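Local atomic coordinates of putative sugar binding protein (Salmonella enterica subsp. enterica serovar Typhimurium, PDB entry 3KNZ), a protein that probably binds sugar phosphates or related carbohydrate derivatives through its SIS fold, and may have isomerizing transaminase activity. Residues A274-P280 with S299-P305; T237-G241 with Y329-L333; L55-S61 with G103-G107. All blocks are in the same frame, centred on the assembly; numbering follows the deposited sequence.

How the contacts relate
Along the chain, contact 3 comes first, and contact 1 falls within the segment of chain that contact 2 spans. The molecule carries two five-stranded parallel sheets of the same strand order: contact 3 lies in the sheet containing strands 52-56 and 99-105, contact 1 in the one containing 273-278 and 300-304. Their centres are about 27 Å apart, on opposite sides of the chain's centre. Contact 2, between helices 235-249 and 326-339, lies about 11 Å from contact 1 and 17 Å from contact 3, centre to centre. It touches both, packing on P280, P305 and L278 and reaching T60 of helix 59-76 through E240, so the two sheets are linked through helices.

Contact 1 of 3, residues A274-P280 with S299-P305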
ATOM      1  N   ALA A 274     -19.882  -1.340  10.807  1.00 23.87           N
ATOM      2  CA  ALA A 274     -20.162  -2.771  10.763  1.00 23.64           C
ATOM      3  C   ALA A 274     -18.845  -3.457  10.468  1.00 23.25           C
ATOM      4  O   ALA A 274     -18.059  -2.987   9.642  1.00 23.67           O
ATOM      5  CB  ALA A 274     -21.184  -3.108   9.691  1.00 23.21           C
ATOM      6  N   LEU A 275     -18.586  -4.551  11.166  1.00 22.95           N
ATOM      7  CA  LEU A 275     -17.358  -5.290  10.964  1.00 23.16           C
ATOM      8  C   LEU A 275     -17.668  -6.650  10.356  1.00 23.12           C
ATOM      9  O   LEU A 275     -18.590  -7.341  10.796  1.00 23.33           O
ATOM     10  CB  LEU A 275     -16.627  -5.491  12.295  1.00 23.37           C
ATOM     11  CG  LEU A 275     -15.257  -6.176  12.219  1.00 23.04           C
ATOM     12  CD1 LEU A 275     -14.285  -5.328  11.408  1.00 21.79           C
ATOM     13  CD2 LEU A 275     -14.700  -6.429  13.612  1.00 20.51           C
ATOM     14  N   ILE A 276     -16.928  -6.998   9.311  1.00 22.45           N
ATOM     15  CA  ILE A 276     -16.990  -8.317   8.730  1.00 22.40           C
ATOM     16  C   ILE A 276     -15.583  -8.812   8.957  1.00 23.65           C
ATOM     17  O   ILE A 276     -14.611  -8.161   8.571  1.00 23.22           O
ATOM     18  CB  ILE A 276     -17.353  -8.325   7.243  1.00 23.00           C
ATOM     19  CG1 ILE A 276     -18.778  -7.780   7.044  1.00 22.83           C
ATOM     20  CG2 ILE A 276     -17.265  -9.747   6.704  1.00 21.01           C
ATOM     21  CD1 ILE A 276     -19.234  -7.693   5.601  1.00 19.02           C
HETATM   22  N   MSE A 277     -15.469  -9.949   9.622  1.00 24.91           N
HETATM   23  CA  MSE A 277     -14.179 -10.479   9.994  1.00 25.03           C
HETATM   24  C   MSE A 277     -14.042 -11.871   9.423  1.00 24.71           C
HETATM   25  O   MSE A 277     -15.000 -12.647   9.425  1.00 24.10           O
HETATM   26  CB  MSE A 277     -14.105 -10.531  11.519  1.00 26.06           C
HETATM   27  CG  MSE A 277     -12.712 -10.567  12.108  1.00 30.17           C
HETATM   28 SE   MSE A 277     -12.795 -10.699  14.053  0.75 38.43          SE
HETATM   29  CE  MSE A 277     -14.314  -9.534  14.381  1.00 17.04           C
ATOM     30  N   LEU A 278     -12.852 -12.170   8.911  1.00 25.11           N
ATOM     31  CA  LEU A 278     -12.546 -13.486   8.364  1.00 24.58           C
ATOM     32  C   LEU A 278     -11.778 -14.274   9.416  1.00 25.03           C
ATOM     33  O   LEU A 278     -10.708 -13.842   9.868  1.00 25.31           O
ATOM     34  CB  LEU A 278     -11.707 -13.368   7.088  1.00 23.81           C
ATOM     35  CG  LEU A 278     -12.333 -12.554   5.952  1.00 23.41           C
ATOM     36  CD1 LEU A 278     -11.425 -12.533   4.713  1.00 18.75           C
ATOM     37  CD2 LEU A 278     -13.713 -13.104   5.599  1.00 22.95           C
ATOM     38  N   ASP A 279     -12.340 -15.413   9.816  1.00 25.20           N
ATOM     39  CA  ASP A 279     -11.717 -16.280  10.806  1.00 25.87           C
ATOM     40  C   ASP A 279     -11.438 -17.655  10.208  1.00 26.51           C
ATOM     41  O   ASP A 279     -12.185 -18.598  10.447  1.00 25.42           O
ATOM     42  CB  ASP A 279     -12.604 -16.444  12.048  1.00 25.57           C
ATOM     43  CG  ASP A 279     -12.709 -15.177  12.873  1.00 26.53           C
ATOM     44  OD1 ASP A 279     -13.568 -14.324  12.563  1.00 28.10           O
ATOM     45  OD2 ASP A 279     -11.966 -15.065  13.872  1.00 28.52           O
ATOM     46  N   PRO A 280     -10.351 -17.777   9.434  1.00 27.69           N
ATOM     47  CA  PRO A 280     -10.045 -19.086   8.853  1.00 28.03           C
ATOM     48  C   PRO A 280      -9.795 -20.169   9.907  1.00 29.15           C
ATOM     49  O   PRO A 280     -10.094 -21.337   9.680  1.00 29.10           O
ATOM     50  CB  PRO A 280      -8.783 -18.828   8.016  1.00 27.55           C
ATOM     51  CG  PRO A 280      -8.263 -17.486   8.434  1.00 26.92           C
ATOM     52  CD  PRO A 280      -9.404 -16.725   9.016  1.00 27.66           C
ATOM     53  N   SER A 299     -23.492  -5.188  15.125  1.00 21.79           N
ATOM     54  CA  SER A 299     -23.105  -5.345  13.721  1.00 22.03           C
ATOM     55  C   SER A 299     -21.735  -5.984  13.523  1.00 22.29           C
ATOM     56  O   SER A 299     -20.855  -5.406  12.887  1.00 21.91           O
ATOM     57  CB  SER A 299     -23.147  -3.998  12.996  1.00 21.67           C
ATOM     58  OG  SER A 299     -24.461  -3.472  12.998  1.00 23.23           O
ATOM     59  N   ILE A 300     -21.571  -7.191  14.054  1.00 22.88           N
ATOM     60  CA  ILE A 300     -20.331  -7.944  13.890  1.00 23.27           C
ATOM     61  C   ILE A 300     -20.663  -9.247  13.171  1.00 23.31           C
ATOM     62  O   ILE A 300     -21.537  -9.983  13.607  1.00 23.81           O
ATOM     63  CB  ILE A 300     -19.655  -8.185  15.243  1.00 22.90           C
ATOM     64  CG1 ILE A 300     -19.162  -6.839  15.785  1.00 24.29           C
ATOM     65  CG2 ILE A 300     -18.505  -9.156  15.101  1.00 20.05           C
ATOM     66  CD1 ILE A 300     -18.642  -6.892  17.193  1.00 27.43           C
ATOM     67  N   TYR A 301     -19.977  -9.495  12.053  1.00 24.01           N
ATOM     68  CA  TYR A 301     -20.214 -10.669  11.206  1.00 23.81           C
ATOM     69  C   TYR A 301     -18.909 -11.420  10.965  1.00 24.27           C
ATOM     70  O   TYR A 301     -17.999 -10.899  10.327  1.00 24.70           O
ATOM     71  CB  TYR A 301     -20.792 -10.225   9.859  1.00 23.43           C
ATOM     72  CG  TYR A 301     -22.023  -9.357   9.976  1.00 24.50           C
ATOM     73  CD1 TYR A 301     -21.911  -7.983  10.186  1.00 25.06           C
ATOM     74  CD2 TYR A 301     -23.297  -9.904   9.880  1.00 24.26           C
ATOM     75  CE1 TYR A 301     -23.027  -7.190  10.301  1.00 24.83           C
ATOM     76  CE2 TYR A 301     -24.417  -9.117   9.991  1.00 25.10           C
ATOM     77  CZ  TYR A 301     -24.279  -7.764  10.201  1.00 25.91           C
ATOM     78  OH  TYR A 301     -25.399  -6.977  10.302  1.00 28.66           O
ATOM     79  N   ARG A 302     -18.831 -12.649  11.459  1.00 24.44           N
ATOM     80  CA  ARG A 302     -17.625 -13.456  11.342  1.00 24.78           C
ATOM     81  C   ARG A 302     -17.809 -14.595  10.346  1.00 24.39           C
ATOM     82  O   ARG A 302     -18.846 -15.243  10.313  1.00 24.89           O
ATOM     83  CB  ARG A 302     -17.224 -13.977  12.732  1.00 25.61           C
ATOM     84  CG  ARG A 302     -16.773 -12.855  13.677  1.00 25.87           C
ATOM     85  CD  ARG A 302     -16.731 -13.265  15.146  1.00 30.17           C
ATOM     86  NE  ARG A 302     -15.719 -14.276  15.457  1.00 34.09           N
ATOM     87  CZ  ARG A 302     -14.446 -14.018  15.742  1.00 37.11           C
ATOM     88  NH1 ARG A 302     -13.999 -12.777  15.738  1.00 49.36           N
ATOM     89  NH2 ARG A 302     -13.608 -14.999  16.017  1.00 34.78           N
ATOM     90  N   ILE A 303     -16.788 -14.818   9.525  1.00 23.99           N
ATOM     91  CA  ILE A 303     -16.816 -15.842   8.493  1.00 23.01           C
ATOM     92  C   ILE A 303     -15.708 -16.849   8.715  1.00 22.95           C
ATOM     93  O   ILE A 303     -14.537 -16.503   8.680  1.00 21.59           O
ATOM     94  CB  ILE A 303     -16.601 -15.224   7.103  1.00 23.19           C
ATOM     95  CG1 ILE A 303     -17.706 -14.207   6.783  1.00 22.16           C
ATOM     96  CG2 ILE A 303     -16.553 -16.319   6.044  1.00 21.12           C
ATOM     97  CD1 ILE A 303     -17.388 -13.308   5.590  1.00 20.46           C
ATOM     98  N   GLY A 304     -16.080 -18.103   8.937  1.00 24.16           N
ATOM     99  CA  GLY A 304     -15.091 -19.155   9.154  1.00 24.81           C
ATOM    100  C   GLY A 304     -15.736 -20.494   9.427  1.00 25.04           C
ATOM    101  O   GLY A 304     -16.954 -20.580   9.540  1.00 25.65           O
ATOM    102  N   PRO A 305     -14.921 -21.551   9.525  1.00 25.41           N
ATOM    103  CA  PRO A 305     -15.425 -22.893   9.805  1.00 25.80           C
ATOM    104  C   PRO A 305     -15.846 -23.106  11.253  1.00 26.76           C
ATOM    105  O   PRO A 305     -16.755 -23.887  11.508  1.00 27.84           O
ATOM    106  CB  PRO A 305     -14.239 -23.801   9.464  1.00 25.45           C
ATOM    107  CG  PRO A 305     -13.053 -22.940   9.589  1.00 26.01           C
ATOM    108  CD  PRO A 305     -13.483 -21.552   9.218  1.00 25.19           C
TER
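The parallel strand pair L275-L278 and I300-I303 completes a beta-alpha-beta unit whose connecting helix is 284-296. Five backbone hydrogen bonds run up it like a zipper, from L275 N to S299 O (3.0 Å) to D279 N to I303 O (2.7 Å). Between them, Y301 and I303 each use both N and O on this edge, bonding to L275, M277 and D279. The amides of I276 and L278 turn the other way, to strand 225-230, which makes 273-278 an interior strand.

The two faces differ sharply. On one, the I303 CD1 methyl is shared by two neighbours, lying 3.7 Å from I276 CG2 and 3.7 Å from L278 CD2; I276 and I303 also meet helix 326-339 here. On the other, L275, I300, M277 and R302 lie against the connecting helix, with M277 and R302 running side by side. R302 bends at chi3 (66°), which brings its guanidinium beneath the carboxylate of D279. The planes are 47° apart: D279 OD1 stands 3.3 Å above the guanidinium centre, while D279 OD2 forms the salt bridge to R302 NH2 (2.7 Å). R302 NH2 has a second acid, D287, and R302 NH1 bonds to Q286 O, so the arginine ties D279, just past strand 273-278, to the first turn of helix 284-296. Such a strand-helix-strand unit, in a parallel sheet flanked by helices, is typical of the alpha-beta-alpha sandwich of SIS domains.

Contact 2 of 3, residues T237-G241 with Y329-L333; sequences TVQEG and YIIPL
I330 sets CG1 anti to its backbone N (chi1 -176°) and then turns at chi2 (54°), a path that carries CD1 across to the backbone of the T237-G241 turn. T237 answers from the other side: its methyl, CG2, is the branch anti to the backbone N, and it leans onto the turn beginning at Y329. The contact joins two helices that pack beside a parallel sheet of the SIS-type alpha/beta fold, 235-249 and 326-339. Their local axes are 9.4 Å apart and cross at -22°, so the helices run nearly alongside each other in the same direction.

The side chains meet the other helix through carbon atoms, largely against its backbone. T237 CG2 meets I330 N at 3.7 Å and I330 CB at 4.0 Å, sitting over the backbone rather than against a side-chain tip. G241 has no side chain, and L333 CD1 lies 3.9 Å from G241 CA. Helix 326-339 is kinked here, where the N atoms of I331 and P332 have no bond to the preceding turn; the proline ring leaves its N without a hydrogen to give.

On the sheet side, T237 and V238 rest on L278 and L333 on I276, both of strand 273-278. Polar ends point elsewhere: Y329 OH bonds to N320, and its ring stacks with F318. E240 sends one carboxylate oxygen to H63 and the other to T60, tying this helix to helix 59-76. The nearest approach of the two segments is at the T237 carbonyl. Its O accepts the helical bond from G241 N (2.9 Å), and I330 CD1 comes within 3.5 Å of that same T237 O.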
ATOM      1  N   THR A 237      -7.610 -10.544  -0.047  1.00 22.99           N
ATOM      2  CA  THR A 237      -9.030 -10.874  -0.012  1.00 23.02           C
ATOM      3  C   THR A 237      -9.916  -9.754   0.523  1.00 23.17           C
ATOM      4  O   THR A 237     -10.926  -9.423  -0.092  1.00 23.13           O
ATOM      5  CB  THR A 237      -9.275 -12.105   0.865  1.00 22.96           C
ATOM      6  OG1 THR A 237      -8.452 -13.183   0.405  1.00 21.50           O
ATOM      7  CG2 THR A 237     -10.752 -12.503   0.837  1.00 21.33           C
ATOM      8  N   VAL A 238      -9.559  -9.192   1.675  1.00 24.21           N
ATOM      9  CA  VAL A 238     -10.348  -8.092   2.269  1.00 24.97           C
ATOM     10  C   VAL A 238     -10.169  -6.787   1.491  1.00 24.56           C
ATOM     11  O   VAL A 238     -11.065  -5.950   1.484  1.00 24.08           O
ATOM     12  CB  VAL A 238     -10.053  -7.869   3.788  1.00 25.36           C
ATOM     13  CG1 VAL A 238     -10.421  -9.132   4.590  1.00 24.50           C
ATOM     14  CG2 VAL A 238      -8.611  -7.479   4.025  1.00 22.63           C
ATOM     15  N   GLN A 239      -9.026  -6.625   0.828  1.00 24.17           N
ATOM     16  CA  GLN A 239      -8.790  -5.444  -0.006  1.00 24.70           C
ATOM     17  C   GLN A 239      -9.702  -5.464  -1.231  1.00 24.91           C
ATOM     18  O   GLN A 239     -10.354  -4.463  -1.552  1.00 25.06           O
ATOM     19  CB  GLN A 239      -7.324  -5.376  -0.437  1.00 24.67           C
ATOM     20  CG  GLN A 239      -6.397  -4.942   0.665  1.00 24.81           C
ATOM     21  CD  GLN A 239      -6.463  -3.451   0.893  1.00 26.90           C
ATOM     22  OE1 GLN A 239      -6.025  -2.670   0.048  1.00 28.14           O
ATOM     23  NE2 GLN A 239      -6.985  -3.046   2.041  1.00 23.56           N
ATOM     24  N   GLU A 240      -9.743  -6.615  -1.903  1.00 25.07           N
ATOM     25  CA  GLU A 240     -10.572  -6.796  -3.094  1.00 24.75           C
ATOM     26  C   GLU A 240     -12.038  -6.777  -2.730  1.00 24.69           C
ATOM     27  O   GLU A 240     -12.854  -6.209  -3.453  1.00 25.71           O
ATOM     28  CB  GLU A 240     -10.237  -8.117  -3.796  1.00 25.37           C
ATOM     29  CG  GLU A 240     -11.156  -8.484  -4.976  1.00 25.07           C
ATOM     30  CD  GLU A 240     -11.087  -7.505  -6.133  1.00 25.61           C
ATOM     31  OE1 GLU A 240     -10.298  -6.540  -6.064  1.00 28.04           O
ATOM     32  OE2 GLU A 240     -11.820  -7.713  -7.123  1.00 25.21           O
ATOM     33  N   GLY A 241     -12.385  -7.415  -1.621  1.00 24.13           N
ATOM     34  CA  GLY A 241     -13.763  -7.413  -1.171  1.00 23.93           C
ATOM     35  C   GLY A 241     -14.207  -5.998  -0.849  1.00 23.71           C
ATOM     36  O   GLY A 241     -15.344  -5.610  -1.123  1.00 24.55           O
ATOM     37  N   TYR A 329     -12.652 -17.566   0.523  1.00 23.15           N
ATOM     38  CA  TYR A 329     -13.028 -16.436   1.382  1.00 22.77           C
ATOM     39  C   TYR A 329     -13.459 -15.133   0.679  1.00 22.74           C
ATOM     40  O   TYR A 329     -14.068 -14.274   1.309  1.00 23.04           O
ATOM     41  CB  TYR A 329     -11.930 -16.175   2.426  1.00 22.68           C
ATOM     42  CG  TYR A 329     -11.891 -17.243   3.498  1.00 22.14           C
ATOM     43  CD1 TYR A 329     -12.736 -17.173   4.598  1.00 22.17           C
ATOM     44  CD2 TYR A 329     -11.029 -18.329   3.406  1.00 22.99           C
ATOM     45  CE1 TYR A 329     -12.720 -18.150   5.583  1.00 20.32           C
ATOM     46  CE2 TYR A 329     -11.005 -19.311   4.392  1.00 21.54           C
ATOM     47  CZ  TYR A 329     -11.858 -19.214   5.476  1.00 21.28           C
ATOM     48  OH  TYR A 329     -11.861 -20.174   6.463  1.00 18.46           O
ATOM     49  N   ILE A 330     -13.166 -14.975  -0.610  1.00 22.72           N
ATOM     50  CA  ILE A 330     -13.596 -13.766  -1.334  1.00 22.07           C
ATOM     51  C   ILE A 330     -15.055 -13.882  -1.798  1.00 22.11           C
ATOM     52  O   ILE A 330     -15.719 -12.873  -2.058  1.00 21.70           O
ATOM     53  CB  ILE A 330     -12.702 -13.487  -2.568  1.00 21.93           C
ATOM     54  CG1 ILE A 330     -13.106 -12.174  -3.263  1.00 21.97           C
ATOM     55  CG2 ILE A 330     -12.798 -14.635  -3.558  1.00 20.45           C
ATOM     56  CD1 ILE A 330     -13.133 -10.936  -2.352  1.00 18.32           C
ATOM     57  N   ILE A 331     -15.542 -15.120  -1.886  1.00 22.44           N
ATOM     58  CA  ILE A 331     -16.897 -15.415  -2.367  1.00 22.38           C
ATOM     59  C   ILE A 331     -18.023 -14.780  -1.543  1.00 22.58           C
ATOM     60  O   ILE A 331     -18.924 -14.169  -2.117  1.00 22.20           O
ATOM     61  CB  ILE A 331     -17.102 -16.952  -2.545  1.00 22.73           C
ATOM     62  CG1 ILE A 331     -16.294 -17.423  -3.766  1.00 22.62           C
ATOM     63  CG2 ILE A 331     -18.578 -17.284  -2.722  1.00 20.47           C
ATOM     64  CD1 ILE A 331     -16.241 -18.907  -3.973  1.00 22.06           C
ATOM     65  N   PRO A 332     -17.979 -14.919  -0.206  1.00 23.36           N
ATOM     66  CA  PRO A 332     -19.001 -14.286   0.626  1.00 23.65           C
ATOM     67  C   PRO A 332     -19.033 -12.773   0.417  1.00 23.90           C
ATOM     68  O   PRO A 332     -20.112 -12.179   0.319  1.00 23.46           O
ATOM     69  CB  PRO A 332     -18.552 -14.612   2.050  1.00 24.21           C
ATOM     70  CG  PRO A 332     -17.700 -15.825   1.917  1.00 24.54           C
ATOM     71  CD  PRO A 332     -17.033 -15.718   0.591  1.00 23.52           C
ATOM     72  N   LEU A 333     -17.853 -12.160   0.332  1.00 23.77           N
ATOM     73  CA  LEU A 333     -17.761 -10.719   0.110  1.00 23.35           C
ATOM     74  C   LEU A 333     -18.324 -10.354  -1.276  1.00 23.13           C
ATOM     75  O   LEU A 333     -18.985  -9.336  -1.438  1.00 22.48           O
ATOM     76  CB  LEU A 333     -16.310 -10.246   0.270  1.00 22.91           C
ATOM     77  CG  LEU A 333     -15.633 -10.619   1.597  1.00 22.85           C
ATOM     78  CD1 LEU A 333     -14.222 -10.019   1.694  1.00 20.42           C
ATOM     79  CD2 LEU A 333     -16.476 -10.184   2.778  1.00 18.88           C
TER

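Contact 3 of 3, residues L55-S61 with G103-G107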
ATOM      1  N   LEU A  55       5.358  -7.629  -9.427  1.00 23.33           N
ATOM      2  CA  LEU A  55       3.978  -7.609  -9.925  1.00 22.70           C
ATOM      3  C   LEU A  55       3.430  -6.201  -9.726  1.00 22.74           C
ATOM      4  O   LEU A  55       3.420  -5.695  -8.604  1.00 22.90           O
ATOM      5  CB  LEU A  55       3.107  -8.591  -9.149  1.00 22.13           C
ATOM      6  CG  LEU A  55       3.643 -10.014  -8.998  1.00 21.48           C
ATOM      7  CD1 LEU A  55       2.604 -10.850  -8.264  1.00 17.14           C
ATOM      8  CD2 LEU A  55       3.979 -10.625 -10.348  1.00 15.52           C
ATOM      9  N   THR A  56       2.975  -5.565 -10.800  1.00 23.16           N
ATOM     10  CA  THR A  56       2.472  -4.201 -10.689  1.00 24.15           C
ATOM     11  C   THR A  56       1.111  -4.016 -11.350  1.00 24.54           C
ATOM     12  O   THR A  56       0.818  -4.621 -12.377  1.00 24.90           O
ATOM     13  CB  THR A  56       3.464  -3.179 -11.285  1.00 24.75           C
ATOM     14  OG1 THR A  56       3.099  -1.862 -10.855  1.00 26.48           O
ATOM     15  CG2 THR A  56       3.487  -3.254 -12.822  1.00 22.31           C
ATOM     16  N   GLY A  57       0.293  -3.160 -10.746  1.00 24.96           N
ATOM     17  CA  GLY A  57      -1.051  -2.896 -11.231  1.00 25.17           C
ATOM     18  C   GLY A  57      -1.875  -2.135 -10.210  1.00 25.26           C
ATOM     19  O   GLY A  57      -1.362  -1.699  -9.164  1.00 24.88           O
ATOM     20  N   SER A  58      -3.162  -2.005 -10.509  1.00 24.84           N
ATOM     21  CA  SER A  58      -4.089  -1.250  -9.677  1.00 25.32           C
ATOM     22  C   SER A  58      -5.378  -2.014  -9.418  1.00 25.46           C
ATOM     23  O   SER A  58      -5.706  -2.956 -10.141  1.00 26.04           O
ATOM     24  CB  SER A  58      -4.435   0.058 -10.387  1.00 25.01           C
ATOM     25  OG  SER A  58      -3.256   0.762 -10.737  1.00 25.73           O
ATOM     26  N   GLY A  59      -6.110  -1.601  -8.387  1.00 24.89           N
ATOM     27  CA  GLY A  59      -7.397  -2.226  -8.056  1.00 24.17           C
ATOM     28  C   GLY A  59      -7.381  -3.748  -7.986  1.00 23.69           C
ATOM     29  O   GLY A  59      -6.520  -4.341  -7.346  1.00 22.89           O
ATOM     30  N   THR A  60      -8.348  -4.385  -8.641  1.00 23.66           N
ATOM     31  CA  THR A  60      -8.444  -5.843  -8.614  1.00 23.20           C
ATOM     32  C   THR A  60      -7.145  -6.538  -9.027  1.00 22.80           C
ATOM     33  O   THR A  60      -6.778  -7.558  -8.450  1.00 21.41           O
ATOM     34  CB  THR A  60      -9.609  -6.341  -9.480  1.00 23.61           C
ATOM     35  OG1 THR A  60     -10.840  -5.848  -8.938  1.00 22.88           O
ATOM     36  CG2 THR A  60      -9.644  -7.875  -9.521  1.00 20.35           C
ATOM     37  N   SER A  61      -6.451  -5.979 -10.012  1.00 23.02           N
ATOM     38  CA  SER A  61      -5.189  -6.552 -10.465  1.00 23.58           C
ATOM     39  C   SER A  61      -4.171  -6.537  -9.335  1.00 22.76           C
ATOM     40  O   SER A  61      -3.497  -7.535  -9.074  1.00 22.07           O
ATOM     41  CB  SER A  61      -4.655  -5.775 -11.668  1.00 23.78           C
ATOM     42  OG  SER A  61      -5.575  -5.828 -12.745  1.00 25.83           O
ATOM     43  N   GLY A 103       3.088  -6.775 -15.713  1.00 23.27           N
ATOM     44  CA  GLY A 103       2.055  -5.752 -15.681  1.00 23.40           C
ATOM     45  C   GLY A 103       0.728  -6.463 -15.719  1.00 23.34           C
ATOM     46  O   GLY A 103       0.519  -7.316 -16.579  1.00 23.14           O
ATOM     47  N   ILE A 104      -0.153  -6.126 -14.778  1.00 23.33           N
ATOM     48  CA  ILE A 104      -1.459  -6.767 -14.668  1.00 23.66           C
ATOM     49  C   ILE A 104      -2.604  -5.760 -14.793  1.00 24.55           C
ATOM     50  O   ILE A 104      -2.611  -4.713 -14.146  1.00 24.82           O
ATOM     51  CB  ILE A 104      -1.610  -7.497 -13.316  1.00 23.68           C
ATOM     52  CG1 ILE A 104      -0.355  -8.316 -13.002  1.00 23.47           C
ATOM     53  CG2 ILE A 104      -2.866  -8.366 -13.314  1.00 19.87           C
ATOM     54  CD1 ILE A 104      -0.369  -8.913 -11.612  1.00 22.92           C
ATOM     55  N   SER A 105      -3.578  -6.097 -15.623  1.00 25.53           N
ATOM     56  CA  SER A 105      -4.742  -5.256 -15.829  1.00 26.52           C
ATOM     57  C   SER A 105      -5.913  -6.121 -16.213  1.00 26.37           C
ATOM     58  O   SER A 105      -5.834  -6.857 -17.180  1.00 27.20           O
ATOM     59  CB  SER A 105      -4.497  -4.267 -16.954  1.00 27.28           C
ATOM     60  OG  SER A 105      -5.695  -3.573 -17.242  1.00 27.72           O
ATOM     61  N   GLN A 106      -7.004  -6.031 -15.465  1.00 26.85           N
ATOM     62  CA  GLN A 106      -8.195  -6.833 -15.771  1.00 26.58           C
ATOM     63  C   GLN A 106      -8.621  -6.597 -17.227  1.00 26.44           C
ATOM     64  O   GLN A 106      -8.908  -7.539 -17.957  1.00 27.28           O
ATOM     65  CB  GLN A 106      -9.320  -6.513 -14.782  1.00 26.23           C
ATOM     66  CG  GLN A 106      -8.913  -6.780 -13.345  1.00 26.03           C
ATOM     67  CD  GLN A 106      -8.470  -8.218 -13.142  1.00 27.32           C
ATOM     68  OE1 GLN A 106      -9.279  -9.138 -13.213  1.00 26.13           O
ATOM     69  NE2 GLN A 106      -7.185  -8.412 -12.864  1.00 25.54           N
ATOM     70  N   GLY A 107      -8.628  -5.338 -17.647  1.00 26.34           N
ATOM     71  CA  GLY A 107      -8.937  -4.991 -19.028  1.00 26.76           C
ATOM     72  C   GLY A 107      -7.666  -4.975 -19.865  1.00 27.11           C
ATOM     73  O   GLY A 107      -6.679  -5.629 -19.533  1.00 28.69           O
TER
HETATM   74  O   HOH W   1      -4.257  -2.715 -13.285  1.00 41.04           O
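The one backbone bond between T56 and I104, I104 N to T56 O at 3.0 Å, belongs to the parallel pairing of strands 52-56 and 99-105, where T56 is bridged with G103. Past it the first segment turns through G57-S58 into helix 59-76 at the C-terminal edge of the sheet. In SIS domains, serine-rich loops at this edge commonly hold the phosphate of a sugar phosphate, and the sequence here is consistent with that.

A water bridges the segments: it accepts from S58 N (3.1 Å) and donates to I104 O (2.7 Å), satisfying a loop amide and the carbonyl of I104 together. S61 N closes the turn with a weak bond to S58 O. The side chain of S58 faces the second subunit, where S58 OG bonds to E260 of that chain, and T56 OG1 is satisfied by C83 O.

Carbon contacts lie beside the polar ones. S61 CB sits 3.6 Å from I104 CG2, and T60 CG2 is 3.8 Å from Q106 CD. Bent at chi2, Q106 turns its amide back toward S61; its NE2 also reaches T165 OG1, while toward S61 OG it donates in its own amide plane, Q106 NE2 to S61 OG being 3.0 Å with an N-H...O angle of 170°.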